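Local structure of putative histidinol-phosphate aminotransferase (Burkholderia pseudomallei, 3P1T) at residues A16-L21 against D322-L326; I299-D303 against H312-S316. The protein probably catalyses the pyridoxal-phosphate-dependent transamination of L-histidinol phosphate with 2-oxoglutarate in histidine biosynthesis. All blocks are in the same frame, centred on the assembly; numbering follows the deposited sequence.

Contact 1. Residues A16-L21 against D322-L326; sequences AQAVCL and DNDRL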
loop_
_atom_site.group_PDB
_atom_site.type_symbol
_atom_site.label_atom_id
_atom_site.label_comp_id
_atom_site.label_asym_id
_atom_site.label_seq_id
_atom_site.Cartn_x
_atom_site.Cartn_y
_atom_site.Cartn_z
ATOM N N ALA A 16 34.560 -5.927 15.278
ATOM C CA ALA A 16 33.912 -6.495 14.090
ATOM C C ALA A 16 32.448 -6.867 14.387
ATOM O O ALA A 16 32.155 -7.946 14.922
ATOM C CB ALA A 16 34.683 -7.716 13.604
ATOM N N GLN A 17 31.533 -5.955 14.026
ATOM C CA GLN A 17 30.095 -6.085 14.237
ATOM C C GLN A 17 29.435 -7.017 13.191
ATOM O O GLN A 17 30.115 -7.546 12.308
ATOM C CB GLN A 17 29.442 -4.693 14.211
ATOM C CG GLN A 17 29.883 -3.770 13.086
ATOM C CD GLN A 17 29.652 -2.350 13.514
ATOM O OE1 GLN A 17 28.518 -1.853 13.519
ATOM N NE2 GLN A 17 30.717 -1.692 13.953
ATOM N N ALA A 18 28.108 -7.230 13.332
ATOM C CA ALA A 18 27.293 -8.057 12.441
ATOM C C ALA A 18 27.243 -7.458 11.036
ATOM O O ALA A 18 27.304 -6.232 10.880
ATOM C CB ALA A 18 25.886 -8.214 12.994
ATOM N N VAL A 19 27.164 -8.340 10.020
ATOM C CA VAL A 19 27.183 -8.005 8.600
ATOM C C VAL A 19 26.051 -8.769 7.895
ATOM O O VAL A 19 26.000 -10.002 7.979
ATOM C CB VAL A 19 28.600 -8.340 8.017
ATOM C CG1 VAL A 19 28.612 -8.403 6.495
ATOM C CG2 VAL A 19 29.659 -7.357 8.512
ATOM N N CYS A 20 25.138 -8.034 7.215
ATOM C CA CYS A 20 24.028 -8.632 6.456
ATOM C C CYS A 20 24.217 -8.316 4.981
ATOM O O CYS A 20 24.147 -7.163 4.552
ATOM C CB CYS A 20 22.652 -8.182 6.958
ATOM S SG CYS A 20 21.233 -9.035 6.169
ATOM N N LEU A 21 24.484 -9.365 4.222
ATOM C CA LEU A 21 24.647 -9.374 2.778
ATOM C C LEU A 21 23.699 -10.429 2.242
ATOM O O LEU A 21 24.121 -11.323 1.508
ATOM C CB LEU A 21 26.129 -9.666 2.400
ATOM C CG LEU A 21 27.261 -8.867 3.051
ATOM C CD1 LEU A 21 28.587 -9.548 2.829
ATOM C CD2 LEU A 21 27.325 -7.455 2.526
ATOM N N ASP A 322 32.244 -4.317 4.761
ATOM C CA ASP A 322 31.342 -5.487 4.819
ATOM C C ASP A 322 31.878 -6.649 3.969
ATOM O O ASP A 322 31.972 -7.789 4.438
ATOM C CB ASP A 322 29.935 -5.112 4.340
ATOM C CG ASP A 322 29.233 -4.073 5.185
ATOM O OD1 ASP A 322 29.600 -3.936 6.388
ATOM O OD2 ASP A 322 28.285 -3.408 4.655
ATOM N N ASN A 323 32.254 -6.331 2.722
ATOM C CA ASN A 323 32.831 -7.252 1.755
ATOM C C ASN A 323 34.176 -7.774 2.267
ATOM O O ASN A 323 34.484 -8.947 2.035
ATOM C CB ASN A 323 32.974 -6.569 0.402
ATOM C CG ASN A 323 31.668 -6.051 -0.162
ATOM O OD1 ASN A 323 30.573 -6.471 0.221
ATOM N ND2 ASN A 323 31.758 -5.115 -1.083
ATOM N N ASP A 324 34.943 -6.922 3.012
ATOM C CA ASP A 324 36.209 -7.292 3.680
ATOM C C ASP A 324 35.965 -8.446 4.680
ATOM O O ASP A 324 36.675 -9.453 4.647
ATOM C CB ASP A 324 36.849 -6.075 4.417
ATOM C CG ASP A 324 37.691 -5.078 3.612
ATOM O OD1 ASP A 324 38.040 -5.391 2.441
ATOM O OD2 ASP A 324 38.075 -4.016 4.188
ATOM N N ARG A 325 34.913 -8.295 5.533
ATOM C CA ARG A 325 34.486 -9.252 6.561
ATOM C C ARG A 325 34.118 -10.604 5.929
ATOM O O ARG A 325 34.602 -11.642 6.402
ATOM C CB ARG A 325 33.303 -8.691 7.373
ATOM C CG ARG A 325 33.700 -7.569 8.347
ATOM C CD ARG A 325 33.227 -7.822 9.771
ATOM N NE ARG A 325 33.575 -9.179 10.195
ATOM C CZ ARG A 325 32.724 -10.059 10.714
ATOM N NH1 ARG A 325 31.465 -9.709 10.967
ATOM N NH2 ARG A 325 33.135 -11.278 11.030
ATOM N N LEU A 326 33.309 -10.573 4.840
ATOM C CA LEU A 326 32.881 -11.758 4.109
ATOM C C LEU A 326 34.064 -12.500 3.513
ATOM O O LEU A 326 34.163 -13.722 3.682
ATOM C CB LEU A 326 31.887 -11.432 2.984
ATOM C CG LEU A 326 31.576 -12.656 2.120
ATOM C CD1 LEU A 326 30.231 -13.231 2.442
ATOM C CD2 LEU A 326 31.890 -12.438 0.646
#
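Val-19 lays its CG2 methyl against the aliphatic part of Arg-325, with CG2 to CD at 3.8 Å. The same methyl lies about equally close to CB and CG, so the arginine chain passes over it. Bends at chi2 and chi3 (-128° and 49°) turn the chain, and its guanidinium arrives beside the loop that precedes Val-19. There NH1 meets the backbone O of Gln-17 at 2.9 Å. The N-H points poorly at this oxygen, with an angle of 121°, and the bond is weak. Ala-16 CB sits over one face of the guanidinium, offset toward its rim, 3.9 Å from NE. The other terminal nitrogen, NH2, bonds to the backbone O of Arg-297. The guanidinium thus spans two backbone carbonyls.

The other branch of Val-19, CG1, lies over the Asp-322 end of 322-326. It is 4.0 Å from Asp-322 O, an oxygen already bonded to Leu-326 N within the helix. Leu-21 continues the packing, and its two methyls part over the helix. CD1 packs on Leu-326 CB at 3.8 Å, while CD2 rests on Asp-322 CB at 3.9 Å. Asn-323 turns its amide to Gln-257 and to the backbone N of Gly-318.

Val-19 and Leu-21 point their CB toward the helix, and Cys-20 between them points away. The arrangement is a strand of the small mixed sheet packed on a helix of the layer that covers one face of it. It sets strand 19-20, outermost in that sheet within this chain, against the C-terminal helix 320-333, in a chain of the class I and II aminotransferase family.

Contact 2. Residues I299-D303 against H312-S316; sequences IQVKD and HIRIS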
loop_
_atom_site.group_PDB
_atom_site.type_symbol
_atom_site.label_atom_id
_atom_site.label_comp_id
_atom_site.label_asym_id
_atom_site.label_seq_id
_atom_site.Cartn_x
_atom_site.Cartn_y
_atom_site.Cartn_z
ATOM N N ILE A 299 28.060 -13.098 9.893
ATOM C CA ILE A 299 27.923 -12.820 8.469
ATOM C C ILE A 299 26.654 -13.526 8.002
ATOM O O ILE A 299 26.502 -14.732 8.199
ATOM C CB ILE A 299 29.207 -13.222 7.694
ATOM C CG1 ILE A 299 30.378 -12.330 8.160
ATOM C CG2 ILE A 299 28.993 -13.080 6.178
ATOM C CD1 ILE A 299 31.702 -12.762 7.759
ATOM N N GLN A 300 25.712 -12.751 7.445
ATOM C CA GLN A 300 24.420 -13.275 7.020
ATOM C C GLN A 300 24.322 -13.237 5.480
ATOM O O GLN A 300 24.305 -12.160 4.892
ATOM C CB GLN A 300 23.291 -12.457 7.695
ATOM C CG GLN A 300 21.967 -13.175 7.814
ATOM N N VAL A 301 24.322 -14.409 4.829
ATOM C CA VAL A 301 24.160 -14.509 3.366
ATOM C C VAL A 301 22.780 -15.171 3.092
ATOM O O VAL A 301 22.093 -15.522 4.050
ATOM C CB VAL A 301 25.326 -15.232 2.616
ATOM C CG1 VAL A 301 26.648 -14.488 2.788
ATOM C CG2 VAL A 301 25.453 -16.705 3.001
ATOM N N LYS A 302 22.371 -15.318 1.812
ATOM C CA LYS A 302 21.089 -15.915 1.423
ATOM C C LYS A 302 21.285 -17.324 0.867
ATOM O O LYS A 302 22.160 -17.537 0.026
ATOM C CB LYS A 302 20.390 -15.020 0.368
ATOM C CG LYS A 302 19.086 -15.577 -0.259
ATOM C CD LYS A 302 17.879 -15.631 0.675
ATOM C CE LYS A 302 17.239 -14.286 0.849
ATOM N NZ LYS A 302 16.035 -14.351 1.705
ATOM N N ASP A 303 20.450 -18.279 1.329
ATOM C CA ASP A 303 20.416 -19.653 0.828
ATOM C C ASP A 303 19.587 -19.636 -0.461
ATOM O O ASP A 303 18.387 -19.360 -0.417
ATOM C CB ASP A 303 19.848 -20.614 1.900
ATOM C CG ASP A 303 19.777 -22.100 1.552
ATOM O OD1 ASP A 303 20.101 -22.467 0.392
ATOM O OD2 ASP A 303 19.408 -22.901 2.441
ATOM N N HIS A 312 23.728 -23.626 -3.181
ATOM C CA HIS A 312 24.180 -22.346 -3.719
ATOM C C HIS A 312 23.901 -21.270 -2.696
ATOM O O HIS A 312 22.941 -21.398 -1.928
ATOM C CB HIS A 312 23.496 -22.002 -5.054
ATOM C CG HIS A 312 24.003 -22.731 -6.254
ATOM N ND1 HIS A 312 23.493 -23.960 -6.614
ATOM C CD2 HIS A 312 24.892 -22.331 -7.196
ATOM C CE1 HIS A 312 24.124 -24.294 -7.730
ATOM N NE2 HIS A 312 24.975 -23.343 -8.119
ATOM N N ILE A 313 24.706 -20.208 -2.678
ATOM C CA ILE A 313 24.453 -19.075 -1.792
ATOM C C ILE A 313 24.498 -17.803 -2.640
ATOM O O ILE A 313 25.272 -17.714 -3.591
ATOM C CB ILE A 313 25.377 -18.975 -0.536
ATOM C CG1 ILE A 313 26.884 -19.027 -0.910
ATOM C CG2 ILE A 313 25.003 -20.039 0.507
ATOM C CD1 ILE A 313 27.848 -18.662 0.177
ATOM N N ARG A 314 23.630 -16.850 -2.321
ATOM C CA ARG A 314 23.579 -15.555 -2.982
ATOM C C ARG A 314 24.145 -14.548 -2.011
ATOM O O ARG A 314 23.564 -14.307 -0.949
ATOM C CB ARG A 314 22.145 -15.200 -3.443
ATOM C CG ARG A 314 22.088 -13.994 -4.382
ATOM C CD ARG A 314 20.701 -13.387 -4.467
ATOM N NE ARG A 314 20.331 -12.779 -3.191
ATOM C CZ ARG A 314 19.087 -12.586 -2.788
ATOM N NH1 ARG A 314 18.071 -12.953 -3.554
ATOM N NH2 ARG A 314 18.846 -12.046 -1.603
ATOM N N ILE A 315 25.331 -14.032 -2.327
ATOM C CA ILE A 315 26.038 -13.059 -1.491
ATOM C C ILE A 315 25.805 -11.655 -2.044
ATOM O O ILE A 315 26.183 -11.384 -3.188
ATOM C CB ILE A 315 27.561 -13.397 -1.423
ATOM C CG1 ILE A 315 27.811 -14.857 -0.974
ATOM C CG2 ILE A 315 28.282 -12.373 -0.539
ATOM C CD1 ILE A 315 29.256 -15.317 -1.048
ATOM N N SER A 316 25.208 -10.757 -1.245
ATOM C CA SER A 316 25.021 -9.375 -1.696
ATOM C C SER A 316 26.354 -8.606 -1.621
ATOM O O SER A 316 27.284 -9.031 -0.918
ATOM C CB SER A 316 23.948 -8.673 -0.874
ATOM O OG SER A 316 22.711 -9.349 -1.005
#
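This is the pairing of two antiparallel strands of a beta hairpin, at the middle of the small four-stranded mixed sheet. In 299-303 the paired part is Lys-302 and Asp-303, after a break near Val-301. Lys-302 and Arg-314 form the hydrogen-bonded pair. Lys-302 N donates to Arg-314 O at 3.2 Å, and Arg-314 N donates to Lys-302 O at 2.9 Å, the straighter bond at 165°. Lys-302 O also receives a CA-H...O contact from Ile-313 CA at 3.3 Å. Asp-303 and Ile-313 follow as a non-hydrogen-bonded pair.

The side chains of Lys-302 and Arg-314 leave the same face and run side by side. CG of Lys-302 lies over one face of the guanidinium, offset toward the rim, 3.8 Å from NH2. Two bends, at chi2 and chi3 (70° and 78°), curl the lysine chain and bring CE to 3.7 Å from the same NH2. The charged ends do not meet: NZ bonds to Gln-306. Arg-314 NH1 bonds to Asn-146 OD1 and to a tartrate molecule, probably from the crystallisation liquor. Phe-279 makes a cation-pi contact with this arginine. An acid bound here is consistent with the place where class I and II aminotransferases hold the substrate's acid group.

On the face of Asp-303 and Ile-313 the packing is mainly apolar. Val-301 CG1 lies alongside Ile-315 CG1 at 4.0 Å. CG2, the other branch, reaches Ile-313 CD1 at 4.2 Å. Asp-303 OD1 comes 3.8 Å from His-312 O and bonds to Gly-305 N.

Two helices back this face. Leu-291 and Leu-294 of helix 288-296 pack on Val-301, and Leu-326 of helix 320-333 touches Val-301 and Ile-315. Within the sheet, strand 312-316 also pairs with strand 279-283, and strand 299-303 with strand 19-20.

Contacts 1 and 2 meet in the same small sheet. Backbone bonds of Val-19 and Leu-21 to Gln-300 join them. Arg-325 O of contact 1 also packs on Ile-299 CD1 of contact 2, at 3.4 Å. Both contacts are only partly buried. Contact 1 is farther out: its centre lies about 22 Å from the centre of the chain, that of contact 2 about 16 Å, and exposed residues take part in contact 1. Its chemistry is mostly side-chain packing of strand on helix, with one weak bond across. Contact 2 holds strand to strand, and adds side-chain packing on both faces to two backbone bonds.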